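Local coordinates for protein glycoside Hydrolase (Bacteroides plebeius, PDB 5T3B) that probably hydrolyses glycosidic bonds in a polysaccharide as a member of glycoside hydrolase family 50, a family known for beta-agarases, at residues A197-K200 with N201-I205; I205-G209 with Q210-L214; G217-Y221 with D222-E226; N262-L265 with D266-L269. All blocks are in the same frame, centred on the assembly; numbering follows the deposited sequence. Where two conformers were deposited one is given.

Contact 1: residues A197-K200 with N201-I205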
loop_
_atom_site.group_PDB
_atom_site.type_symbol
_atom_site.label_atom_id
_atom_site.label_comp_id
_atom_site.label_asym_id
_atom_site.label_seq_id
_atom_site.Cartn_x
_atom_site.Cartn_y
_atom_site.Cartn_z
ATOM N N ALA A 197 -18.405 -5.315 -2.375
ATOM C CA ALA A 197 -19.131 -6.385 -1.687
ATOM C C ALA A 197 -20.221 -5.847 -0.823
ATOM O O ALA A 197 -21.325 -6.435 -0.751
ATOM C CB ALA A 197 -18.190 -7.282 -0.912
ATOM N N GLU A 198 -19.948 -4.753 -0.074
ATOM C CA GLU A 198 -20.968 -4.212 0.795
ATOM C C GLU A 198 -22.156 -3.653 -0.022
ATOM O O GLU A 198 -23.317 -3.735 0.425
ATOM C CB GLU A 198 -20.381 -3.196 1.751
ATOM C CG GLU A 198 -19.522 -3.875 2.800
ATOM C CD GLU A 198 -20.279 -4.750 3.801
ATOM O OE1 GLU A 198 -21.443 -4.652 3.902
ATOM O OE2 GLU A 198 -19.659 -5.532 4.527
ATOM N N PHE A 199 -21.861 -3.015 -1.151
ATOM C CA PHE A 199 -22.935 -2.528 -2.023
ATOM C C PHE A 199 -23.814 -3.695 -2.494
ATOM O O PHE A 199 -25.049 -3.635 -2.424
ATOM C CB PHE A 199 -22.323 -1.784 -3.233
ATOM C CG PHE A 199 -23.319 -1.399 -4.287
ATOM C CD1 PHE A 199 -24.188 -0.329 -4.067
ATOM C CD2 PHE A 199 -23.312 -1.983 -5.497
ATOM C CE1 PHE A 199 -25.065 0.047 -5.044
ATOM C CE2 PHE A 199 -24.196 -1.596 -6.463
ATOM C CZ PHE A 199 -25.076 -0.590 -6.221
ATOM N N LYS A 200 -23.149 -4.743 -2.973
ATOM C CA LYS A 200 -23.855 -5.962 -3.437
ATOM C C LYS A 200 -24.772 -6.476 -2.345
ATOM O O LYS A 200 -25.953 -6.765 -2.566
ATOM C CB LYS A 200 -22.841 -7.040 -3.813
ATOM C CG LYS A 200 -23.490 -8.380 -3.987
ATOM C CD LYS A 200 -22.427 -9.447 -4.026
ATOM C CE LYS A 200 -22.985 -10.829 -3.805
ATOM N NZ LYS A 200 -23.005 -11.176 -2.354
ATOM N N ASN A 201 -24.229 -6.585 -1.144
ATOM C CA ASN A 201 -25.016 -7.082 0.010
ATOM C C ASN A 201 -26.172 -6.157 0.386
ATOM O O ASN A 201 -27.314 -6.621 0.588
ATOM C CB ASN A 201 -24.090 -7.316 1.190
ATOM C CG ASN A 201 -23.231 -8.574 1.003
ATOM O OD1 ASN A 201 -23.542 -9.473 0.165
ATOM N ND2 ASN A 201 -22.164 -8.683 1.799
ATOM N N SER A 202 -25.906 -4.848 0.342
ATOM C CA SER A 202 -26.957 -3.848 0.632
ATOM C C SER A 202 -28.119 -3.925 -0.371
ATOM O O SER A 202 -29.297 -3.781 0.000
ATOM C CB SER A 202 -26.363 -2.415 0.700
ATOM O OG SER A 202 -27.362 -1.446 0.970
ATOM N N LYS A 203 -27.794 -4.186 -1.625
ATOM C CA LYS A 203 -28.806 -4.201 -2.661
ATOM C C LYS A 203 -29.493 -5.541 -2.837
ATOM O O LYS A 203 -30.485 -5.682 -3.533
ATOM C CB LYS A 203 -28.218 -3.766 -4.011
ATOM C CG LYS A 203 -27.697 -2.324 -4.031
ATOM C CD LYS A 203 -28.864 -1.329 -3.724
ATOM C CE LYS A 203 -28.416 0.125 -3.744
ATOM N NZ LYS A 203 -29.588 0.985 -3.403
ATOM N N GLY A 204 -28.956 -6.559 -2.219
ATOM C CA GLY A 204 -29.492 -7.941 -2.355
ATOM C C GLY A 204 -29.391 -8.553 -3.727
ATOM O O GLY A 204 -30.315 -9.242 -4.168
ATOM N N ILE A 205 -28.240 -8.324 -4.378
ATOM C CA ILE A 205 -28.010 -8.755 -5.718
ATOM C C ILE A 205 -26.804 -9.694 -5.769
ATOM O O ILE A 205 -26.152 -9.932 -4.787
ATOM C CB ILE A 205 -27.828 -7.551 -6.649
ATOM C CG1 ILE A 205 -26.610 -6.675 -6.238
ATOM C CG2 ILE A 205 -29.113 -6.717 -6.714
ATOM C CD1 ILE A 205 -26.335 -5.518 -7.177
#

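Contact 2: residues I205-G209 with Q210-L214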
loop_
_atom_site.group_PDB
_atom_site.type_symbol
_atom_site.label_atom_id
_atom_site.label_comp_id
_atom_site.label_asym_id
_atom_site.label_seq_id
_atom_site.Cartn_x
_atom_site.Cartn_y
_atom_site.Cartn_z
ATOM N N ILE A 205 -28.240 -8.324 -4.378
ATOM C CA ILE A 205 -28.010 -8.755 -5.718
ATOM C C ILE A 205 -26.804 -9.694 -5.769
ATOM O O ILE A 205 -26.152 -9.932 -4.787
ATOM C CB ILE A 205 -27.828 -7.551 -6.649
ATOM C CG1 ILE A 205 -26.610 -6.675 -6.238
ATOM C CG2 ILE A 205 -29.113 -6.717 -6.714
ATOM C CD1 ILE A 205 -26.335 -5.518 -7.177
ATOM N N SER A 206 -26.615 -10.269 -6.965
ATOM C CA SER A 206 -25.456 -11.102 -7.224
ATOM C C SER A 206 -24.385 -10.271 -7.895
ATOM O O SER A 206 -24.661 -9.210 -8.490
ATOM C CB SER A 206 -25.825 -12.214 -8.203
ATOM O OG SER A 206 -26.751 -13.142 -7.663
ATOM N N TYR A 207 -23.156 -10.777 -7.844
ATOM C CA TYR A 207 -22.091 -10.198 -8.671
ATOM C C TYR A 207 -22.442 -10.345 -10.170
ATOM O O TYR A 207 -23.131 -11.269 -10.589
ATOM C CB TYR A 207 -20.750 -10.875 -8.416
ATOM C CG TYR A 207 -20.209 -10.535 -7.045
ATOM C CD1 TYR A 207 -19.876 -9.223 -6.720
ATOM C CD2 TYR A 207 -19.959 -11.516 -6.083
ATOM C CE1 TYR A 207 -19.303 -8.899 -5.507
ATOM C CE2 TYR A 207 -19.410 -11.151 -4.837
ATOM C CZ TYR A 207 -19.087 -9.845 -4.576
ATOM O OH TYR A 207 -18.540 -9.436 -3.382
ATOM N N PRO A 208 -22.001 -9.394 -10.990
ATOM C CA PRO A 208 -22.237 -9.557 -12.441
ATOM C C PRO A 208 -21.734 -10.870 -13.003
ATOM O O PRO A 208 -20.656 -11.298 -12.647
ATOM C CB PRO A 208 -21.420 -8.400 -13.057
ATOM C CG PRO A 208 -21.302 -7.385 -11.935
ATOM C CD PRO A 208 -21.109 -8.244 -10.690
ATOM N N GLY A 209 -22.577 -11.524 -13.811
ATOM C CA GLY A 209 -22.235 -12.840 -14.335
ATOM C C GLY A 209 -22.023 -13.920 -13.317
ATOM O O GLY A 209 -21.420 -14.957 -13.622
ATOM N N GLN A 210 -22.550 -13.696 -12.120
ATOM C CA GLN A 210 -22.288 -14.573 -10.962
ATOM C C GLN A 210 -20.811 -14.739 -10.663
ATOM O O GLN A 210 -20.429 -15.709 -10.014
ATOM C CB GLN A 210 -22.915 -15.976 -11.066
ATOM C CG GLN A 210 -24.408 -16.033 -11.287
ATOM C CD GLN A 210 -25.211 -15.300 -10.235
ATOM O OE1 GLN A 210 -25.040 -15.490 -9.024
ATOM N NE2 GLN A 210 -26.034 -14.414 -10.687
ATOM N N ASN A 211 -20.011 -13.727 -11.049
ATOM C CA ASN A 211 -18.611 -13.818 -11.022
ATOM C C ASN A 211 -18.017 -12.686 -10.165
ATOM O O ASN A 211 -18.000 -11.536 -10.587
ATOM C CB ASN A 211 -18.084 -13.739 -12.455
ATOM C CG ASN A 211 -16.607 -13.997 -12.542
ATOM O OD1 ASN A 211 -15.892 -14.074 -11.522
ATOM N ND2 ASN A 211 -16.132 -14.123 -13.750
ATOM N N VAL A 212 -17.494 -13.022 -8.986
ATOM C CA VAL A 212 -16.839 -12.056 -8.124
ATOM C C VAL A 212 -15.752 -11.250 -8.817
ATOM O O VAL A 212 -15.526 -10.084 -8.501
ATOM C CB VAL A 212 -16.264 -12.770 -6.870
ATOM C CG1 VAL A 212 -15.140 -13.732 -7.266
ATOM C CG2 VAL A 212 -15.800 -11.773 -5.832
ATOM N N ASN A 213 -15.090 -11.842 -9.799
ATOM C CA ASN A 213 -14.017 -11.140 -10.523
ATOM C C ASN A 213 -14.528 -10.024 -11.391
ATOM O O ASN A 213 -13.729 -9.238 -11.877
ATOM C CB ASN A 213 -13.142 -12.123 -11.272
ATOM C CG ASN A 213 -12.574 -13.190 -10.304
ATOM O OD1 ASN A 213 -12.035 -12.870 -9.281
ATOM N ND2 ASN A 213 -12.806 -14.419 -10.589
ATOM N N LEU A 214 -15.837 -9.983 -11.619
ATOM C CA LEU A 214 -16.489 -8.907 -12.352
ATOM C C LEU A 214 -17.151 -7.865 -11.440
ATOM O O LEU A 214 -17.920 -7.042 -11.905
ATOM C CB LEU A 214 -17.502 -9.476 -13.348
ATOM C CG LEU A 214 -16.941 -10.455 -14.366
ATOM C CD1 LEU A 214 -18.015 -10.903 -15.359
ATOM C CD2 LEU A 214 -15.642 -10.025 -15.048
#

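Contact 3: residues G217-Y221 with D222-E226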
loop_
_atom_site.group_PDB
_atom_site.type_symbol
_atom_site.label_atom_id
_atom_site.label_comp_id
_atom_site.label_asym_id
_atom_site.label_seq_id
_atom_site.Cartn_x
_atom_site.Cartn_y
_atom_site.Cartn_z
ATOM N N GLY A 217 -18.014 -4.171 -12.109
ATOM C CA GLY A 217 -19.166 -3.805 -12.887
ATOM C C GLY A 217 -20.357 -3.306 -12.096
ATOM O O GLY A 217 -21.290 -2.698 -12.656
ATOM N N LEU A 218 -20.325 -3.501 -10.772
ATOM C CA LEU A 218 -21.356 -2.958 -9.909
ATOM C C LEU A 218 -21.449 -1.424 -9.915
ATOM O O LEU A 218 -22.490 -0.847 -9.600
ATOM C CB LEU A 218 -21.161 -3.442 -8.489
ATOM C CG LEU A 218 -21.403 -4.912 -8.256
ATOM C CD1 LEU A 218 -20.862 -5.351 -6.908
ATOM C CD2 LEU A 218 -22.869 -5.294 -8.399
ATOM N N VAL A 219 -20.365 -0.768 -10.389
ATOM C CA VAL A 219 -20.422 0.690 -10.449
ATOM C C VAL A 219 -21.437 1.198 -11.488
ATOM O O VAL A 219 -21.829 2.354 -11.407
ATOM C CB VAL A 219 -19.061 1.310 -10.764
ATOM C CG1 VAL A 219 -18.037 0.918 -9.728
ATOM C CG2 VAL A 219 -18.545 0.954 -12.163
ATOM N N PHE A 220 -21.912 0.324 -12.350
ATOM C CA PHE A 220 -22.939 0.699 -13.317
ATOM C C PHE A 220 -24.334 0.429 -12.843
ATOM O O PHE A 220 -25.308 0.742 -13.565
ATOM C CB PHE A 220 -22.699 -0.033 -14.627
ATOM C CG PHE A 220 -21.351 0.268 -15.246
ATOM C CD1 PHE A 220 -21.109 1.515 -15.813
ATOM C CD2 PHE A 220 -20.317 -0.680 -15.252
ATOM C CE1 PHE A 220 -19.895 1.813 -16.364
ATOM C CE2 PHE A 220 -19.095 -0.357 -15.795
ATOM C CZ PHE A 220 -18.895 0.882 -16.365
ATOM N N TYR A 221 -24.469 -0.186 -11.663
ATOM C CA TYR A 221 -25.785 -0.538 -11.160
ATOM C C TYR A 221 -26.468 0.663 -10.533
ATOM O O TYR A 221 -25.807 1.574 -9.992
ATOM C CB TYR A 221 -25.673 -1.698 -10.162
ATOM C CG TYR A 221 -25.435 -3.060 -10.752
ATOM C CD1 TYR A 221 -24.441 -3.313 -11.669
ATOM C CD2 TYR A 221 -26.261 -4.121 -10.377
ATOM C CE1 TYR A 221 -24.251 -4.597 -12.205
ATOM C CE2 TYR A 221 -26.101 -5.388 -10.918
ATOM C CZ TYR A 221 -25.092 -5.643 -11.805
ATOM O OH TYR A 221 -24.891 -6.860 -12.369
ATOM N N ASP A 222 -27.804 0.625 -10.568
ATOM C CA ASP A 222 -28.558 1.708 -9.981
ATOM C C ASP A 222 -28.162 1.872 -8.496
ATOM O O ASP A 222 -28.093 0.906 -7.757
ATOM C CB ASP A 222 -30.042 1.446 -10.078
ATOM C CG ASP A 222 -30.606 1.710 -11.517
ATOM O OD1 ASP A 222 -29.869 2.059 -12.474
ATOM O OD2 ASP A 222 -31.815 1.616 -11.686
ATOM N N GLY A 223 -27.908 3.124 -8.102
ATOM C CA GLY A 223 -27.743 3.450 -6.710
ATOM C C GLY A 223 -26.313 3.437 -6.173
ATOM O O GLY A 223 -26.116 3.716 -5.002
ATOM N N TRP A 224 -25.339 3.161 -7.044
ATOM C CA TRP A 224 -23.922 3.074 -6.603
ATOM C C TRP A 224 -23.482 4.403 -5.932
ATOM O O TRP A 224 -22.961 4.390 -4.813
ATOM C CB TRP A 224 -23.036 2.683 -7.762
ATOM C CG TRP A 224 -21.599 2.880 -7.540
ATOM C CD1 TRP A 224 -20.814 3.760 -8.197
ATOM C CD2 TRP A 224 -20.715 2.226 -6.583
ATOM N NE1 TRP A 224 -19.517 3.695 -7.769
ATOM C CE2 TRP A 224 -19.434 2.773 -6.760
ATOM C CE3 TRP A 224 -20.889 1.240 -5.633
ATOM C CZ2 TRP A 224 -18.345 2.367 -5.985
ATOM C CZ3 TRP A 224 -19.815 0.839 -4.887
ATOM C CH2 TRP A 224 -18.577 1.406 -5.064
ATOM N N ASP A 225 -23.666 5.522 -6.652
ATOM C CA ASP A 225 -23.156 6.782 -6.114
ATOM C C ASP A 225 -23.834 7.133 -4.776
ATOM O O ASP A 225 -23.169 7.569 -3.828
ATOM C CB ASP A 225 -23.397 7.948 -7.069
ATOM C CG ASP A 225 -22.527 7.998 -8.284
ATOM O OD1 ASP A 225 -21.674 7.201 -8.486
ATOM O OD2 ASP A 225 -22.826 8.849 -9.207
ATOM N N GLU A 226 -25.149 6.960 -4.725
ATOM C CA GLU A 226 -25.861 7.249 -3.527
ATOM C C GLU A 226 -25.513 6.338 -2.344
ATOM O O GLU A 226 -25.436 6.761 -1.186
ATOM C CB GLU A 226 -27.379 7.234 -3.741
ATOM C CG GLU A 226 -28.214 7.610 -2.535
ATOM C CD GLU A 226 -27.842 8.929 -1.816
ATOM O OE1 GLU A 226 -27.453 9.945 -2.482
ATOM O OE2 GLU A 226 -27.911 8.898 -0.534
HETATM O O HOH W 1 -27.982 0.775 -14.133
#

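Contact 4: residues N262-L265 with D266-L269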
loop_
_atom_site.group_PDB
_atom_site.type_symbol
_atom_site.label_atom_id
_atom_site.label_comp_id
_atom_site.label_asym_id
_atom_site.label_seq_id
_atom_site.Cartn_x
_atom_site.Cartn_y
_atom_site.Cartn_z
ATOM N N ASN A 262 -7.406 -12.632 -18.955
ATOM C CA ASN A 262 -8.764 -12.237 -19.105
ATOM C C ASN A 262 -8.990 -10.741 -19.027
ATOM O O ASN A 262 -8.971 -10.125 -17.943
ATOM C CB ASN A 262 -9.599 -12.889 -18.016
ATOM C CG ASN A 262 -10.173 -14.274 -18.393
ATOM O OD1 ASN A 262 -9.988 -15.167 -17.629
ATOM N ND2 ASN A 262 -10.912 -14.421 -19.519
ATOM N N ARG A 263 -9.217 -10.168 -20.178
ATOM C CA ARG A 263 -9.521 -8.765 -20.181
ATOM C C ARG A 263 -10.934 -8.489 -19.635
ATOM O O ARG A 263 -11.895 -9.228 -19.875
ATOM C CB ARG A 263 -9.472 -8.284 -21.562
ATOM C CG ARG A 263 -8.096 -8.358 -22.138
ATOM C CD ARG A 263 -7.976 -7.643 -23.473
ATOM N NE ARG A 263 -8.876 -8.173 -24.497
ATOM C CZ ARG A 263 -8.716 -8.051 -25.819
ATOM N NH1 ARG A 263 -7.668 -7.404 -26.387
ATOM N NH2 ARG A 263 -9.652 -8.563 -26.588
ATOM N N LEU A 264 -11.058 -7.355 -18.987
ATOM C CA LEU A 264 -12.301 -6.939 -18.369
ATOM C C LEU A 264 -13.409 -6.753 -19.382
ATOM O O LEU A 264 -14.524 -7.263 -19.219
ATOM C CB LEU A 264 -12.106 -5.659 -17.534
ATOM C CG LEU A 264 -13.286 -5.290 -16.666
ATOM C CD1 LEU A 264 -13.491 -6.215 -15.499
ATOM C CD2 LEU A 264 -13.107 -3.880 -16.150
ATOM N N LEU A 265 -13.101 -6.012 -20.422
ATOM C CA LEU A 265 -14.126 -5.647 -21.416
ATOM C C LEU A 265 -14.635 -6.911 -22.122
ATOM O O LEU A 265 -15.857 -7.100 -22.248
ATOM C CB LEU A 265 -13.597 -4.615 -22.410
ATOM C CG LEU A 265 -14.498 -4.150 -23.532
ATOM C CD1 LEU A 265 -15.832 -3.707 -22.974
ATOM C CD2 LEU A 265 -13.784 -3.046 -24.302
ATOM N N ASP A 266 -13.749 -7.839 -22.467
ATOM C CA ASP A 266 -14.173 -9.115 -23.061
ATOM C C ASP A 266 -15.140 -9.883 -22.164
ATOM O O ASP A 266 -16.210 -10.350 -22.599
ATOM C CB ASP A 266 -12.991 -10.040 -23.301
ATOM C CG ASP A 266 -12.072 -9.578 -24.399
ATOM O OD1 ASP A 266 -12.292 -8.541 -25.022
ATOM O OD2 ASP A 266 -11.086 -10.308 -24.628
ATOM N N ARG A 267 -14.793 -9.964 -20.875
ATOM C CA ARG A 267 -15.637 -10.691 -19.929
ATOM C C ARG A 267 -17.013 -10.000 -19.749
ATOM O O ARG A 267 -18.026 -10.698 -19.672
ATOM C CB ARG A 267 -14.957 -10.927 -18.554
ATOM C CG ARG A 267 -13.999 -12.136 -18.504
ATOM C CD ARG A 267 -13.154 -12.212 -17.217
ATOM N NE ARG A 267 -12.315 -10.987 -17.009
ATOM C CZ ARG A 267 -11.866 -10.544 -15.838
ATOM N NH1 ARG A 267 -12.135 -11.143 -14.727
ATOM N NH2 ARG A 267 -11.085 -9.511 -15.819
ATOM N N PHE A 268 -17.072 -8.661 -19.739
ATOM C CA PHE A 268 -18.347 -8.004 -19.585
ATOM C C PHE A 268 -19.222 -8.304 -20.811
ATOM O O PHE A 268 -20.399 -8.542 -20.663
ATOM C CB PHE A 268 -18.213 -6.502 -19.413
ATOM C CG PHE A 268 -17.874 -6.040 -18.026
ATOM C CD1 PHE A 268 -17.239 -6.823 -17.081
ATOM C CD2 PHE A 268 -18.232 -4.781 -17.644
ATOM C CE1 PHE A 268 -16.979 -6.369 -15.815
ATOM C CE2 PHE A 268 -17.877 -4.300 -16.405
ATOM C CZ PHE A 268 -17.226 -5.085 -15.484
ATOM N N LEU A 269 -18.602 -8.295 -21.984
ATOM C CA LEU A 269 -19.390 -8.516 -23.213
ATOM C C LEU A 269 -19.934 -9.913 -23.298
ATOM O O LEU A 269 -20.899 -10.154 -24.052
ATOM C CB LEU A 269 -18.562 -8.170 -24.445
ATOM C CG LEU A 269 -18.261 -6.660 -24.680
ATOM C CD1 LEU A 269 -17.222 -6.483 -25.769
ATOM C CD2 LEU A 269 -19.519 -5.891 -24.956
HETATM O O HOH W 2 -9.446 -11.725 -22.747
#

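Contact 1: residues A197-K200 with N201-I205
A Schellman motif ends helix 195-203, where Ile205 N turns back to Lys200 O in a weak bond of 3.3 Å. Gly204 makes the reversal possible: its phi is positive (65°), a conformation that a residue without CB adopts easily, and its N bonds to Asn201 O. Just before it, Lys203 N still gives a regular helical bond of 2.9 Å to Phe199 O. The two residues also meet through side chains. Phe199 has CG anti to the backbone N (chi1 172°), and Lys203 CG lies over one face of the ring, 4.0 Å from the centroid and shifted toward the rim, in a CH-pi contact. A bend at chi2 (-61°) then carries Lys203 CE to within 3.6 Å of Phe199 CE1. Trp227 and Trp224 meet the ring edge-to-face, so a flat apolar residue suits this buried place. With an alanine at Phe199, the Lys203 methylenes would probably lose the surface they lie on and a gap would open beside both tryptophans. Lysine suits the exposed edge because its aliphatic part covers the ring while the ammonium stays beyond it. Lys200 NZ bonds to Asn201 OD1 at 3.1 Å, its charge probably suiting the partially negative helix end.

Contact 2: residues I205-G209 with Q210-L214
Tyr207 runs alongside Val212, both side chains pointing the same way. Its CB sits 3.6 Å from Asn211 O, and CG comes next, with Val212 CA nearest. Val212 CA lies over one ring face, 4.1 Å from the centroid, in a CH-pi contact offset toward the rim on the CD2 side. Farther out, CE2 meets Val212 CG2 at 3.8 Å, and CZ lies near the same methyl. The hydroxyl reaches Ala197 CB on helix 195-203. CG anti to the carbonyl carbon (chi1 -70°) sets the ring beside the valine, whose CG2, anti to its own backbone N, is the methyl facing the ring. Beside them the chain folds into two overlapping beta turns. Gln210 N bonds to Tyr207 O at 2.9 Å, closing a type II turn, and Asn211 N to Pro208 O at 3.0 Å, closing one close to type I'. Proline fixes the negative phi of the first, Gly209 the positive phi both need, and Gln210 too takes a positive phi (56°). A CB on Gly209 would also crowd Leu214 CD1. Pro208 CB packs on Leu214 CB at 4.1 Å. An Asx turn, Asn213 N to Asn211 OD1 at 2.9 Å, then leads into the 3-10 segment at 212-213.

Contact 3: residues G217-Y221 with D222-E226
Trp224 lays its indole against Val219, the two side chains side by side and pointing the same way. Val219 CA stands over the five-membered ring, 3.9 Å from its centroid and 15° off the normal, a CH-pi contact. Val219 CG1 covers the ring nearer its rim, 3.7 Å from Trp224 NE1. The tryptophan CG, anti to the backbone N (chi1 166°), turns the indole back over the preceding 3-10 turn. The reversal itself is a type II beta turn from Tyr221 to Trp224, closed by a weak bond of 3.4 Å from Trp224 N to Tyr221 O. Gly223 occupies its third position and the helix N-cap; at its phi of 93° a CB would press against the carbonyl O before it. Within 217-221, Leu218 CD2 sits over the centre of the Tyr221 ring. A water donates to Phe220 O at 2.7 Å and to Asp222 OD1 at 2.8 Å, tying this exposed carboxylate to backbone before the turn. Trp224 NE1 bonds to Lys313 O of helix 300-324. Replacing Trp224 by an alanine would probably uncover Val219 and leave Lys313 O without its donor. Tryptophan thus combines a broad apolar face with one N-H that is satisfied in the buried interior.

Contact 4: residues N262-L265 with D266-L269
Arg263 and Asp266 both set CG anti to the carbonyl carbon, beside the backbone N (chi1 -66° in the arginine), and a bend at Arg263 chi3 (-59°) turns the guanidinium in to the carboxylate. The salt bridge that results is a side-on grip by NE and NH2. Arg263 NH2 meets Asp266 OD2 at 3.0 Å on its syn lone pair and also bonds to OD1, while NE reaches OD2 at 3.1 Å from above the carboxylate plane. The two planes stand 79° apart, so the pair is far from a flat fork. Asp266 OD2 also receives a hydrogen from a water, at 2.9 Å, which accepts from Arg263 N, and Arg263 NH1 has a second acid in Asp300.

Arg267 lies on another side of the helix. In one of its two conformers, Arg267 NE makes a weak bond of 3.4 Å to Arg263 O, the carbonyl that already accepts from Arg267 N, and Asn262 CB covers one guanidinium face. Its stronger polar partner is Asp256, through NH1.

The buried side is apolar. Leu264 CG lies over a face of the Phe268 ring, with CD1 3.5 Å from Phe268 CE1, and Leu265 CD1 meets Leu269 CD1 at 4.2 Å; Phe306 and Ala282 of neighbouring helices continue this packing. Leucine suits such places because its branched end fills space between helices. Charge near the surface, leucine and phenylalanine inward, and an acid at the third residue after the N-cap together mark the first turn of an amphipathic helix.

Overall arrangement
All four contacts are local turns that follow one another along the chain, none nested in or crossing another. Contact 1 ends helix 195-203, and contact 2 starts on the Ile205 they share, carrying the loop through its turns. Contact 3 then closes that loop at the start of helix 224-232, and contact 4 opens helix 264-269 later in the chain. Folding brings them side by side: Ile205 CD1 packs on Leu218 and Tyr221, linking contacts 1 and 2 with contact 3. Contact 4 lies against contact 2 through Leu214 and Arg267 and against contact 3 through Gly217 and Phe268, but does not touch contact 1; their centres lie about 22 Å apart.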